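Local coordinates for 6-aminohexanoate-dimer hydrolase (Bacillus anthracis, PDB 4GB7), which probably hydrolyses the amide bond of 6-aminohexanoate dimers, as a putative serine hydrolase related to the beta-lactamases, at residues 55-60 with 137-142; 143-148 with 276-281; 228-233 with 253-258; 288-291 with 297-300. All blocks are in the same frame, centred on the assembly; numbering follows the deposited sequence.

Interaction 1: residues 55-60 with 137-142; sequences WSYTHM and GMASLA
Y57 meets G137 through both its backbone and its ring, where a type I beta turn, S56 to H59, at the end of helix 52-56 joins the loop leading into helix 143-155. That loop carries S140, whose OG bonds to K143 NZ, Y249 OH and a nitrate ion. This is consistent with the SxxK motif of the beta-lactamase clan, in which S140 would probably be the nucleophile. The backbone bond across the contact is strong: G137 N gives its proton to Y57 O at 2.8 Å, nearly straight at 164°. Packing comes next. G137 lies beneath the tyrosine ring, its CA 3.7 Å from the centroid and close to the ring normal, a CH-pi contact. Glycine suits the place because, with no side chain, it lets the ring lie directly against its CA. The ring reaches over G137 because chi1 of Y57 is -112°, away from a staggered value, and its hydroxyl arrives beside A139, 3.3 Å from CB. The small A139, with positive phi, lets OH come so near. Polar support also lies within the turn. W55 O accepts from T58 N and from H59 ND1, the latter at 2.9 Å and in the plane of the imidazole, which fixes the rotation of that ring. Solvent completes the contact: a water accepts from M138 N at 3.0 Å and has a weak, long bond of 3.5 Å to Y57 OH.

Interaction 2: residues 143-148 with 276-281; sequences KVFTGA and RIWSQI
F145 and I277 meet because each turns its side chain back beside its own backbone N, with chi1 at -68° and -59°, and each points toward the other helix. These are helix 143-155, which carries the lysine of what is probably an SxxK motif in this beta-lactamase-like fold, and the last turn of helix 269-278, which widens to a pi-type turn at 276-278. The I277 chain stretches out beyond CB, and its CD1 lies 3.9 Å from F145 CD1, at the ring edge and near the ring plane. The same methyl is 4.5 Å from A148 CB, one helical turn further on, where a small apolar residue suits a light contact. An aliphatic chain suits position 277, since one methyl touches both partners. W278 meets the phenylalanine at another atom, CE1, the two side chains crossing at a slant; the F145 ring and the six-membered ring of the indole are oblique, planes at 49° and centroids 5.8 Å apart. Another aromatic residue joins: F145 stacks on F313 of helix 307-318, which touches I277 as well. The polar end of W278 is satisfied outside the contact, where NE1 bonds to E285 O, helping to hold the indole in place. From that pose W278 CZ3, at the rim of the indole, reaches F145 CE1 at 3.7 Å, with CE1 near the plane of the indole.

Interaction 3: residues 228-233 with 253-258; sequences MKIYDM and STETLA
Van der Waals packing of I230 against E255 makes this buried helix-to-helix contact, in which the first turn of helix 230-235 lies against helix 251-265. The two side chains cross at about a right angle, and the gamma methyl of I230 does the touching. CG2 is 3.9 Å from OE1 of E255 and 4.0 Å from its CG, so it rests against the aliphatic stem and the carboxylate together. The glutamate offers this surface because its chain is bent at chi2 (-61°), bringing the carboxylate round beside the stem. Isoleucine suits its place because it is branched, offering CG2 to E255 while also packing on L211 of helix 206-214. M233, one turn further along, adds a lighter touch, its CE 4.4 Å from E255 CG; its long, supple chain with CG anti to the backbone N (chi1 179°) lets the methyl reach that far. L211 packs on M233 and E255 too. The contact belongs to the helical part of the beta-lactamase-like fold, and the E255 side chain lies near the probable SxxK residues without touching them. A buried carboxylate needs partners, and E255 has them: OE1 accepts from A299 N, and OE2 is hydrogen-bonded to S300 OG. Held at both oxygens, the carboxylate probably has its rotation fixed. At the start of helix 230-235, K229 occupies the N-cap position, and D232 OD2 accepts from M228 N at 2.9 Å through the anti lone pair, and more weakly from K229 N. The first helical N-H, of I230, goes to D292 OD2.

Interaction 4: residues 288-291 with 297-300; sequences YYVT and EQAS
Y289 and E297 form the tight part of this contact, which joins the end of strand 287-290 to the loop returning toward strand 303-305 in the antiparallel sheet. E297 CG comes within 3.4 Å of Y289 CB and 3.6 Å of its CG. The glutamate chain bends at chi2 (88°) and crosses the tyrosine at about a right angle, with the carboxylate and ring planes 70° apart. Backbone joins it: T291 and E297 form a single beta bridge, and Q298 N bonds to V290 O at 2.9 Å, almost straight (166°). Q298 then centres an inverse gamma turn that carries the chain on past the ring, its O at the ring edge.

The other flank is looser. V290 and Q298 lie side by side, pointing the same way, and V290 CG1 lies 3.8 Å from Q298 NE2, which is hydrogen-bonded to S215 OG; T291 CG2 is 3.9 Å from E297 CA. Beyond the ring a water bridges the segments, accepting from Y289 OH at 2.8 Å and donating to A299 O at 2.7 Å.

Glutamate suits its place because its stem packs as a hydrocarbon while the head has polar partners: OE1 forms a salt bridge with R262, and OE2 accepts from N67 ND2 and A270 N. With these donors gathered round it, the buried carboxylate of E297 is probably ionised.

All four contacts are buried and lie near the probable SxxK residues, but their chemistry differs. Interaction 2 is purely apolar, aromatic and aliphatic; interaction 3 packs a methyl on a carboxylate; interactions 1 and 4 lean on backbone bonds and waters, as suits loop and strand-end segments. Interactions 1 and 2 adjoin in sequence, one holding the approach to helix 143-155 and the other its first turns. Residues 297-300 touch the other three: A142 packs on A299 O, K143 NZ probably bonds to S300 O, and E255 binds the same loop. Interactions 2 and 3 meet where T146 packs on T254 and L257, though their centres lie about 19 Å apart.

Interaction 1: residues 55-60 with 137-142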
loop_
_atom_site.group_PDB
_atom_site.type_symbol
_atom_site.label_atom_id
_atom_site.label_comp_id
_atom_site.label_asym_id
_atom_site.label_seq_id
_atom_site.Cartn_x
_atom_site.Cartn_y
_atom_site.Cartn_z
ATOM N N TRP A 55 -0.056 4.259 18.358
ATOM C CA TRP A 55 0.152 2.924 18.910
ATOM C C TRP A 55 -0.406 1.859 18.017
ATOM O O TRP A 55 0.286 0.842 17.717
ATOM C CB TRP A 55 -0.481 2.815 20.289
ATOM C CG TRP A 55 -0.135 1.542 20.961
ATOM C CD1 TRP A 55 0.967 1.263 21.775
ATOM C CD2 TRP A 55 -0.875 0.304 20.894
ATOM N NE1 TRP A 55 0.968 -0.053 22.161
ATOM C CE2 TRP A 55 -0.114 -0.679 21.679
ATOM C CE3 TRP A 55 -2.057 -0.095 20.271
ATOM C CZ2 TRP A 55 -0.559 -1.983 21.859
ATOM C CZ3 TRP A 55 -2.480 -1.428 20.454
ATOM C CH2 TRP A 55 -1.735 -2.341 21.220
ATOM N N SER A 56 -1.677 1.971 17.662
ATOM C CA SER A 56 -2.260 0.878 16.873
ATOM C C SER A 56 -1.472 0.567 15.585
ATOM O O SER A 56 -1.210 -0.621 15.270
ATOM C CB SER A 56 -3.730 1.168 16.596
ATOM O OG SER A 56 -3.828 2.250 15.733
ATOM N N TYR A 57 -1.065 1.613 14.841
ATOM C CA TYR A 57 -0.323 1.414 13.589
ATOM C C TYR A 57 1.141 1.043 13.738
ATOM O O TYR A 57 1.838 0.899 12.726
ATOM C CB TYR A 57 -0.532 2.599 12.595
ATOM C CG TYR A 57 -1.320 2.212 11.337
ATOM C CD1 TYR A 57 -2.430 1.435 11.401
ATOM C CD2 TYR A 57 -0.904 2.650 10.074
ATOM C CE1 TYR A 57 -3.111 1.068 10.266
ATOM C CE2 TYR A 57 -1.543 2.291 8.949
ATOM C CZ TYR A 57 -2.681 1.528 9.031
ATOM O OH TYR A 57 -3.327 1.154 7.858
ATOM N N THR A 58 1.606 0.897 14.987
ATOM C CA THR A 58 2.912 0.324 15.293
ATOM C C THR A 58 2.816 -1.004 16.074
ATOM O O THR A 58 3.846 -1.576 16.450
ATOM C CB THR A 58 3.780 1.346 16.048
ATOM O OG1 THR A 58 3.112 1.780 17.208
ATOM C CG2 THR A 58 4.074 2.603 15.138
ATOM N N HIS A 59 1.588 -1.462 16.338
ATOM C CA HIS A 59 1.351 -2.690 17.131
ATOM C C HIS A 59 0.142 -3.449 16.664
ATOM O O HIS A 59 -0.606 -4.000 17.494
ATOM C CB HIS A 59 1.111 -2.333 18.595
ATOM C CG HIS A 59 2.277 -1.610 19.269
ATOM N ND1 HIS A 59 2.442 -0.280 19.207
ATOM C CD2 HIS A 59 3.307 -2.091 20.061
ATOM C CE1 HIS A 59 3.541 0.075 19.940
ATOM N NE2 HIS A 59 4.064 -1.028 20.456
HETATM N N MSE A 60 -0.079 -3.522 15.362
HETATM C CA MSE A 60 -1.361 -4.048 14.872
HETATM C C MSE A 60 -1.587 -5.497 15.315
HETATM O O MSE A 60 -2.722 -5.899 15.693
HETATM C CB MSE A 60 -1.493 -3.888 13.345
HETATM C CG MSE A 60 -1.857 -2.484 12.845
HETATM SE SE MSE A 60 -3.600 -1.833 13.395
HETATM C CE MSE A 60 -4.740 -2.865 12.232
ATOM N N GLY A 137 1.843 -0.581 10.302
ATOM C CA GLY A 137 0.704 -0.529 9.368
ATOM C C GLY A 137 1.052 0.242 8.109
ATOM O O GLY A 137 1.808 1.166 8.134
HETATM N N MSE A 138 0.547 -0.202 6.974
HETATM C CA MSE A 138 0.843 0.464 5.712
HETATM C C MSE A 138 -0.403 0.802 4.865
HETATM O O MSE A 138 -0.262 1.293 3.752
HETATM C CB MSE A 138 1.783 -0.428 4.884
HETATM C CG MSE A 138 3.030 -0.797 5.595
HETATM SE SE MSE A 138 4.366 -1.560 4.448
HETATM C CE MSE A 138 3.447 -2.965 3.618
ATOM N N ALA A 139 -1.595 0.541 5.394
ATOM C CA ALA A 139 -2.834 0.874 4.723
ATOM C C ALA A 139 -2.749 0.349 3.285
ATOM O O ALA A 139 -2.399 -0.798 3.102
ATOM C CB ALA A 139 -3.124 2.373 4.794
ATOM N N SER A 140 -2.993 1.167 2.272
ATOM C CA SER A 140 -3.122 0.677 0.886
ATOM C C SER A 140 -1.789 0.342 0.193
ATOM O O SER A 140 -1.800 -0.111 -0.933
ATOM C CB SER A 140 -3.897 1.701 0.017
ATOM O OG SER A 140 -5.272 1.755 0.343
ATOM N N LEU A 141 -0.644 0.506 0.858
ATOM C CA LEU A 141 0.617 0.019 0.293
ATOM C C LEU A 141 0.534 -1.474 -0.017
ATOM O O LEU A 141 1.201 -1.917 -0.892
ATOM C CB LEU A 141 1.811 0.283 1.173
ATOM C CG LEU A 141 2.466 1.646 1.043
ATOM C CD1 LEU A 141 1.590 2.821 0.738
ATOM C CD2 LEU A 141 3.451 1.903 2.172
ATOM N N ALA A 142 -0.274 -2.234 0.737
ATOM C CA ALA A 142 -0.508 -3.633 0.448
ATOM C C ALA A 142 -0.921 -3.926 -0.946
ATOM O O ALA A 142 -0.632 -5.053 -1.465
ATOM C CB ALA A 142 -1.593 -4.182 1.401
HETATM O O HOH W 1 -1.858 -1.936 7.266
#

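Interaction 2: residues 143-148 with 276-281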
loop_
_atom_site.group_PDB
_atom_site.type_symbol
_atom_site.label_atom_id
_atom_site.label_comp_id
_atom_site.label_asym_id
_atom_site.label_seq_id
_atom_site.Cartn_x
_atom_site.Cartn_y
_atom_site.Cartn_z
ATOM N N LYS A 143 -1.594 -2.992 -1.601
ATOM C CA LYS A 143 -2.238 -3.369 -2.878
ATOM C C LYS A 143 -1.261 -3.840 -3.959
ATOM O O LYS A 143 -1.589 -4.698 -4.802
ATOM C CB LYS A 143 -3.051 -2.182 -3.399
ATOM C CG LYS A 143 -4.244 -1.853 -2.532
ATOM C CD LYS A 143 -5.107 -0.750 -3.094
ATOM C CE LYS A 143 -6.464 -0.632 -2.379
ATOM N NZ LYS A 143 -6.426 -0.115 -0.973
ATOM N N VAL A 144 -0.061 -3.281 -3.935
ATOM C CA VAL A 144 0.949 -3.579 -4.953
ATOM C C VAL A 144 1.432 -5.040 -4.880
ATOM O O VAL A 144 1.857 -5.578 -5.862
ATOM C CB VAL A 144 2.107 -2.571 -4.971
ATOM C CG1 VAL A 144 1.555 -1.175 -5.308
ATOM C CG2 VAL A 144 2.943 -2.588 -3.678
ATOM N N PHE A 145 1.314 -5.656 -3.721
ATOM C CA PHE A 145 1.667 -7.079 -3.536
ATOM C C PHE A 145 0.666 -7.965 -4.202
ATOM O O PHE A 145 1.070 -8.914 -4.873
ATOM C CB PHE A 145 1.844 -7.372 -2.049
ATOM C CG PHE A 145 3.062 -6.685 -1.478
ATOM C CD1 PHE A 145 4.287 -7.273 -1.555
ATOM C CD2 PHE A 145 2.951 -5.449 -0.912
ATOM C CE1 PHE A 145 5.413 -6.625 -1.100
ATOM C CE2 PHE A 145 4.043 -4.793 -0.438
ATOM C CZ PHE A 145 5.279 -5.378 -0.526
ATOM N N THR A 146 -0.629 -7.693 -3.997
ATOM C CA THR A 146 -1.669 -8.387 -4.746
ATOM C C THR A 146 -1.505 -8.181 -6.237
ATOM O O THR A 146 -1.564 -9.155 -7.019
ATOM C CB THR A 146 -3.069 -7.978 -4.260
ATOM O OG1 THR A 146 -3.257 -8.522 -2.948
ATOM C CG2 THR A 146 -4.193 -8.489 -5.181
ATOM N N GLY A 147 -1.267 -6.962 -6.660
ATOM C CA GLY A 147 -1.048 -6.663 -8.090
ATOM C C GLY A 147 0.121 -7.451 -8.693
ATOM O O GLY A 147 0.030 -8.016 -9.782
ATOM N N ALA A 148 1.226 -7.492 -7.970
ATOM C CA ALA A 148 2.429 -8.189 -8.430
ATOM C C ALA A 148 2.179 -9.668 -8.634
ATOM O O ALA A 148 2.658 -10.231 -9.630
ATOM C CB ALA A 148 3.555 -7.983 -7.437
ATOM N N ARG A 276 6.649 -16.041 -2.769
ATOM C CA ARG A 276 7.000 -15.368 -4.009
ATOM C C ARG A 276 7.912 -14.163 -3.835
ATOM O O ARG A 276 8.643 -13.792 -4.771
ATOM C CB ARG A 276 5.730 -14.968 -4.731
ATOM C CG ARG A 276 4.924 -16.141 -5.249
ATOM C CD ARG A 276 3.511 -15.736 -5.616
ATOM N NE ARG A 276 2.777 -16.858 -6.209
ATOM C CZ ARG A 276 2.849 -17.216 -7.496
ATOM N NH1 ARG A 276 3.573 -16.514 -8.387
ATOM N NH2 ARG A 276 2.152 -18.273 -7.917
ATOM N N ILE A 277 7.836 -13.493 -2.692
ATOM C CA ILE A 277 8.499 -12.214 -2.531
ATOM C C ILE A 277 9.278 -12.152 -1.215
ATOM O O ILE A 277 10.491 -11.890 -1.233
ATOM C CB ILE A 277 7.520 -10.998 -2.602
ATOM C CG1 ILE A 277 6.805 -10.984 -3.947
ATOM C CG2 ILE A 277 8.233 -9.696 -2.180
ATOM C CD1 ILE A 277 5.646 -9.997 -4.034
ATOM N N TRP A 278 8.597 -12.369 -0.104
ATOM C CA TRP A 278 9.156 -12.003 1.234
ATOM C C TRP A 278 10.340 -12.876 1.641
ATOM O O TRP A 278 11.132 -12.505 2.487
ATOM C CB TRP A 278 8.076 -12.007 2.361
ATOM C CG TRP A 278 8.299 -10.857 3.295
ATOM C CD1 TRP A 278 9.011 -10.837 4.476
ATOM C CD2 TRP A 278 7.864 -9.499 3.061
ATOM N NE1 TRP A 278 9.036 -9.567 5.001
ATOM C CE2 TRP A 278 8.388 -8.701 4.162
ATOM C CE3 TRP A 278 7.122 -8.875 2.063
ATOM C CZ2 TRP A 278 8.123 -7.340 4.258
ATOM C CZ3 TRP A 278 6.887 -7.505 2.158
ATOM C CH2 TRP A 278 7.345 -6.767 3.234
ATOM N N SER A 279 10.402 -14.078 1.097
ATOM C CA SER A 279 11.463 -15.022 1.379
ATOM C C SER A 279 12.589 -14.928 0.340
ATOM O O SER A 279 13.574 -15.625 0.490
ATOM C CB SER A 279 10.931 -16.445 1.387
ATOM O OG SER A 279 10.495 -16.852 0.117
ATOM N N GLN A 280 12.427 -14.086 -0.696
ATOM C CA GLN A 280 13.278 -14.108 -1.885
ATOM C C GLN A 280 14.194 -12.931 -2.060
ATOM O O GLN A 280 15.047 -12.983 -2.933
ATOM C CB GLN A 280 12.395 -14.173 -3.137
ATOM C CG GLN A 280 11.426 -15.354 -3.113
ATOM C CD GLN A 280 12.153 -16.607 -3.384
ATOM O OE1 GLN A 280 12.767 -16.741 -4.445
ATOM N NE2 GLN A 280 12.106 -17.549 -2.439
ATOM N N ILE A 281 14.069 -11.869 -1.249
ATOM C CA ILE A 281 14.879 -10.658 -1.513
ATOM C C ILE A 281 15.621 -10.117 -0.288
ATOM O O ILE A 281 15.829 -8.899 -0.157
ATOM C CB ILE A 281 14.086 -9.536 -2.254
ATOM C CG1 ILE A 281 12.925 -8.976 -1.380
ATOM C CG2 ILE A 281 13.491 -10.085 -3.580
ATOM C CD1 ILE A 281 12.243 -7.765 -2.002
#

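Interaction 3: residues 228-233 with 253-258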
loop_
_atom_site.group_PDB
_atom_site.type_symbol
_atom_site.label_atom_id
_atom_site.label_comp_id
_atom_site.label_asym_id
_atom_site.label_seq_id
_atom_site.Cartn_x
_atom_site.Cartn_y
_atom_site.Cartn_z
HETATM N N MSE A 228 -19.877 -9.913 7.737
HETATM C CA MSE A 228 -19.243 -10.626 8.856
HETATM C C MSE A 228 -17.832 -11.114 8.545
HETATM O O MSE A 228 -17.094 -11.478 9.447
HETATM C CB MSE A 228 -20.128 -11.812 9.308
HETATM C CG MSE A 228 -21.559 -11.432 9.800
HETATM SE SE MSE A 228 -21.493 -10.286 11.384
HETATM C CE MSE A 228 -21.007 -11.673 12.700
ATOM N N LYS A 229 -17.482 -11.090 7.261
ATOM C CA LYS A 229 -16.170 -11.427 6.770
ATOM C C LYS A 229 -15.981 -10.641 5.486
ATOM O O LYS A 229 -16.947 -10.173 4.909
ATOM C CB LYS A 229 -16.078 -12.920 6.541
ATOM C CG LYS A 229 -17.004 -13.456 5.483
ATOM C CD LYS A 229 -16.874 -14.963 5.389
ATOM C CE LYS A 229 -17.728 -15.532 4.287
ATOM N NZ LYS A 229 -17.393 -16.947 4.012
ATOM N N ILE A 230 -14.740 -10.511 5.021
ATOM C CA ILE A 230 -14.427 -9.681 3.846
ATOM C C ILE A 230 -15.255 -10.064 2.604
ATOM O O ILE A 230 -15.765 -9.191 1.895
ATOM C CB ILE A 230 -12.906 -9.703 3.557
ATOM C CG1 ILE A 230 -12.134 -8.993 4.671
ATOM C CG2 ILE A 230 -12.578 -9.045 2.205
ATOM C CD1 ILE A 230 -10.651 -9.293 4.589
ATOM N N TYR A 231 -15.405 -11.351 2.332
ATOM C CA TYR A 231 -16.131 -11.714 1.148
ATOM C C TYR A 231 -17.598 -11.304 1.172
ATOM O O TYR A 231 -18.196 -11.066 0.099
ATOM C CB TYR A 231 -16.003 -13.209 0.880
ATOM C CG TYR A 231 -14.589 -13.739 0.646
ATOM C CD1 TYR A 231 -13.547 -12.917 0.230
ATOM C CD2 TYR A 231 -14.302 -15.068 0.833
ATOM C CE1 TYR A 231 -12.286 -13.409 0.011
ATOM C CE2 TYR A 231 -13.019 -15.575 0.600
ATOM C CZ TYR A 231 -12.014 -14.746 0.197
ATOM O OH TYR A 231 -10.746 -15.231 -0.046
ATOM N N ASP A 232 -18.180 -11.228 2.364
ATOM C CA ASP A 232 -19.554 -10.701 2.529
ATOM C C ASP A 232 -19.686 -9.283 1.971
ATOM O O ASP A 232 -20.680 -8.911 1.351
ATOM C CB ASP A 232 -19.969 -10.668 4.005
ATOM C CG ASP A 232 -20.241 -12.034 4.605
ATOM O OD1 ASP A 232 -20.251 -13.090 3.888
ATOM O OD2 ASP A 232 -20.478 -12.015 5.842
HETATM N N MSE A 233 -18.678 -8.473 2.228
HETATM C CA MSE A 233 -18.650 -7.106 1.713
HETATM C C MSE A 233 -18.700 -7.087 0.195
HETATM O O MSE A 233 -19.391 -6.289 -0.399
HETATM C CB MSE A 233 -17.410 -6.359 2.247
HETATM C CG MSE A 233 -17.280 -4.918 1.746
HETATM SE SE MSE A 233 -15.577 -4.109 2.073
HETATM C CE MSE A 233 -14.600 -5.081 0.689
ATOM N N SER A 253 -11.828 -4.036 -5.045
ATOM C CA SER A 253 -11.209 -4.544 -6.264
ATOM C C SER A 253 -9.973 -5.389 -5.937
ATOM O O SER A 253 -9.803 -6.500 -6.427
ATOM C CB SER A 253 -10.841 -3.408 -7.235
ATOM O OG SER A 253 -12.014 -2.726 -7.694
ATOM N N THR A 254 -9.112 -4.871 -5.058
ATOM C CA THR A 254 -7.948 -5.633 -4.616
ATOM C C THR A 254 -8.357 -6.900 -3.854
ATOM O O THR A 254 -7.744 -7.964 -4.019
ATOM C CB THR A 254 -7.078 -4.755 -3.715
ATOM O OG1 THR A 254 -6.975 -3.464 -4.303
ATOM C CG2 THR A 254 -5.658 -5.369 -3.539
ATOM N N GLU A 255 -9.408 -6.806 -3.034
ATOM C CA GLU A 255 -9.874 -7.966 -2.254
ATOM C C GLU A 255 -10.350 -9.052 -3.194
ATOM O O GLU A 255 -10.117 -10.246 -2.928
ATOM C CB GLU A 255 -10.955 -7.607 -1.260
ATOM C CG GLU A 255 -10.540 -6.620 -0.164
ATOM C CD GLU A 255 -9.415 -7.071 0.748
ATOM O OE1 GLU A 255 -9.030 -8.271 0.752
ATOM O OE2 GLU A 255 -8.885 -6.172 1.462
ATOM N N THR A 256 -10.982 -8.656 -4.298
ATOM C CA THR A 256 -11.433 -9.646 -5.298
ATOM C C THR A 256 -10.233 -10.361 -5.941
ATOM O O THR A 256 -10.189 -11.596 -6.094
ATOM C CB THR A 256 -12.337 -9.001 -6.341
ATOM O OG1 THR A 256 -13.506 -8.428 -5.699
ATOM C CG2 THR A 256 -12.816 -10.041 -7.399
ATOM N N LEU A 257 -9.288 -9.578 -6.391
ATOM C CA LEU A 257 -8.034 -10.100 -6.933
ATOM C C LEU A 257 -7.353 -11.071 -5.963
ATOM O O LEU A 257 -6.878 -12.104 -6.351
ATOM C CB LEU A 257 -7.095 -8.935 -7.325
ATOM C CG LEU A 257 -7.511 -8.061 -8.507
ATOM C CD1 LEU A 257 -6.604 -6.854 -8.668
ATOM C CD2 LEU A 257 -7.550 -8.891 -9.802
ATOM N N ALA A 258 -7.288 -10.724 -4.687
ATOM C CA ALA A 258 -6.715 -11.634 -3.686
ATOM C C ALA A 258 -7.495 -12.948 -3.558
ATOM O O ALA A 258 -6.896 -13.999 -3.352
ATOM C CB ALA A 258 -6.534 -10.942 -2.345
#

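Interaction 4: residues 288-291 with 297-300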
loop_
_atom_site.group_PDB
_atom_site.type_symbol
_atom_site.label_atom_id
_atom_site.label_comp_id
_atom_site.label_asym_id
_atom_site.label_seq_id
_atom_site.Cartn_x
_atom_site.Cartn_y
_atom_site.Cartn_z
ATOM N N TYR A 288 3.307 -9.319 8.229
ATOM C CA TYR A 288 2.045 -9.982 8.540
ATOM C C TYR A 288 0.869 -9.215 7.970
ATOM O O TYR A 288 0.949 -7.977 7.776
ATOM C CB TYR A 288 1.875 -10.203 10.038
ATOM C CG TYR A 288 1.805 -8.978 10.916
ATOM C CD1 TYR A 288 0.609 -8.217 11.056
ATOM C CD2 TYR A 288 2.913 -8.610 11.670
ATOM C CE1 TYR A 288 0.584 -7.108 11.929
ATOM C CE2 TYR A 288 2.871 -7.533 12.529
ATOM C CZ TYR A 288 1.687 -6.799 12.662
ATOM O OH TYR A 288 1.591 -5.724 13.530
ATOM N N TYR A 289 -0.201 -9.952 7.661
ATOM C CA TYR A 289 -1.463 -9.364 7.273
ATOM C C TYR A 289 -2.484 -9.431 8.395
ATOM O O TYR A 289 -2.693 -10.496 8.986
ATOM C CB TYR A 289 -2.129 -10.138 6.132
ATOM C CG TYR A 289 -1.682 -9.795 4.740
ATOM C CD1 TYR A 289 -2.216 -8.688 4.053
ATOM C CD2 TYR A 289 -0.736 -10.587 4.083
ATOM C CE1 TYR A 289 -1.810 -8.382 2.763
ATOM C CE2 TYR A 289 -0.351 -10.284 2.791
ATOM C CZ TYR A 289 -0.890 -9.216 2.123
ATOM O OH TYR A 289 -0.423 -8.981 0.832
ATOM N N VAL A 290 -3.136 -8.298 8.653
ATOM C CA VAL A 290 -4.368 -8.305 9.423
ATOM C C VAL A 290 -5.402 -9.098 8.630
ATOM O O VAL A 290 -5.491 -8.982 7.403
ATOM C CB VAL A 290 -4.834 -6.886 9.722
ATOM C CG1 VAL A 290 -6.258 -6.860 10.251
ATOM C CG2 VAL A 290 -3.806 -6.222 10.669
ATOM N N THR A 291 -6.213 -9.860 9.358
ATOM C CA THR A 291 -7.253 -10.680 8.712
ATOM C C THR A 291 -8.653 -10.416 9.284
ATOM O O THR A 291 -8.797 -9.857 10.349
ATOM C CB THR A 291 -6.956 -12.196 8.845
ATOM O OG1 THR A 291 -7.242 -12.638 10.192
ATOM C CG2 THR A 291 -5.493 -12.529 8.461
ATOM N N GLU A 297 -7.051 -12.509 4.655
ATOM C CA GLU A 297 -6.285 -11.288 4.806
ATOM C C GLU A 297 -7.014 -10.082 4.177
ATOM O O GLU A 297 -7.689 -10.223 3.174
ATOM C CB GLU A 297 -4.913 -11.384 4.120
ATOM C CG GLU A 297 -4.032 -12.542 4.576
ATOM C CD GLU A 297 -4.225 -13.838 3.847
ATOM O OE1 GLU A 297 -5.214 -13.984 3.084
ATOM O OE2 GLU A 297 -3.398 -14.755 4.141
ATOM N N GLN A 298 -6.874 -8.904 4.800
ATOM C CA GLN A 298 -7.181 -7.633 4.142
ATOM C C GLN A 298 -6.101 -7.377 3.108
ATOM O O GLN A 298 -5.118 -6.714 3.420
ATOM C CB GLN A 298 -7.117 -6.459 5.134
ATOM C CG GLN A 298 -8.162 -6.493 6.196
ATOM C CD GLN A 298 -7.978 -5.376 7.185
ATOM O OE1 GLN A 298 -6.968 -4.664 7.154
ATOM N NE2 GLN A 298 -8.921 -5.242 8.083
ATOM N N ALA A 299 -6.301 -7.871 1.894
ATOM C CA ALA A 299 -5.358 -7.665 0.827
ATOM C C ALA A 299 -5.156 -6.187 0.470
ATOM O O ALA A 299 -4.108 -5.798 -0.056
ATOM C CB ALA A 299 -5.822 -8.436 -0.430
ATOM N N SER A 300 -6.182 -5.379 0.745
ATOM C CA SER A 300 -6.238 -3.998 0.280
ATOM C C SER A 300 -5.611 -3.077 1.274
ATOM O O SER A 300 -5.272 -1.969 0.917
ATOM C CB SER A 300 -7.691 -3.558 0.017
ATOM O OG SER A 300 -8.456 -3.623 1.204
HETATM O O HOH W 2 -1.977 -7.305 -0.738
#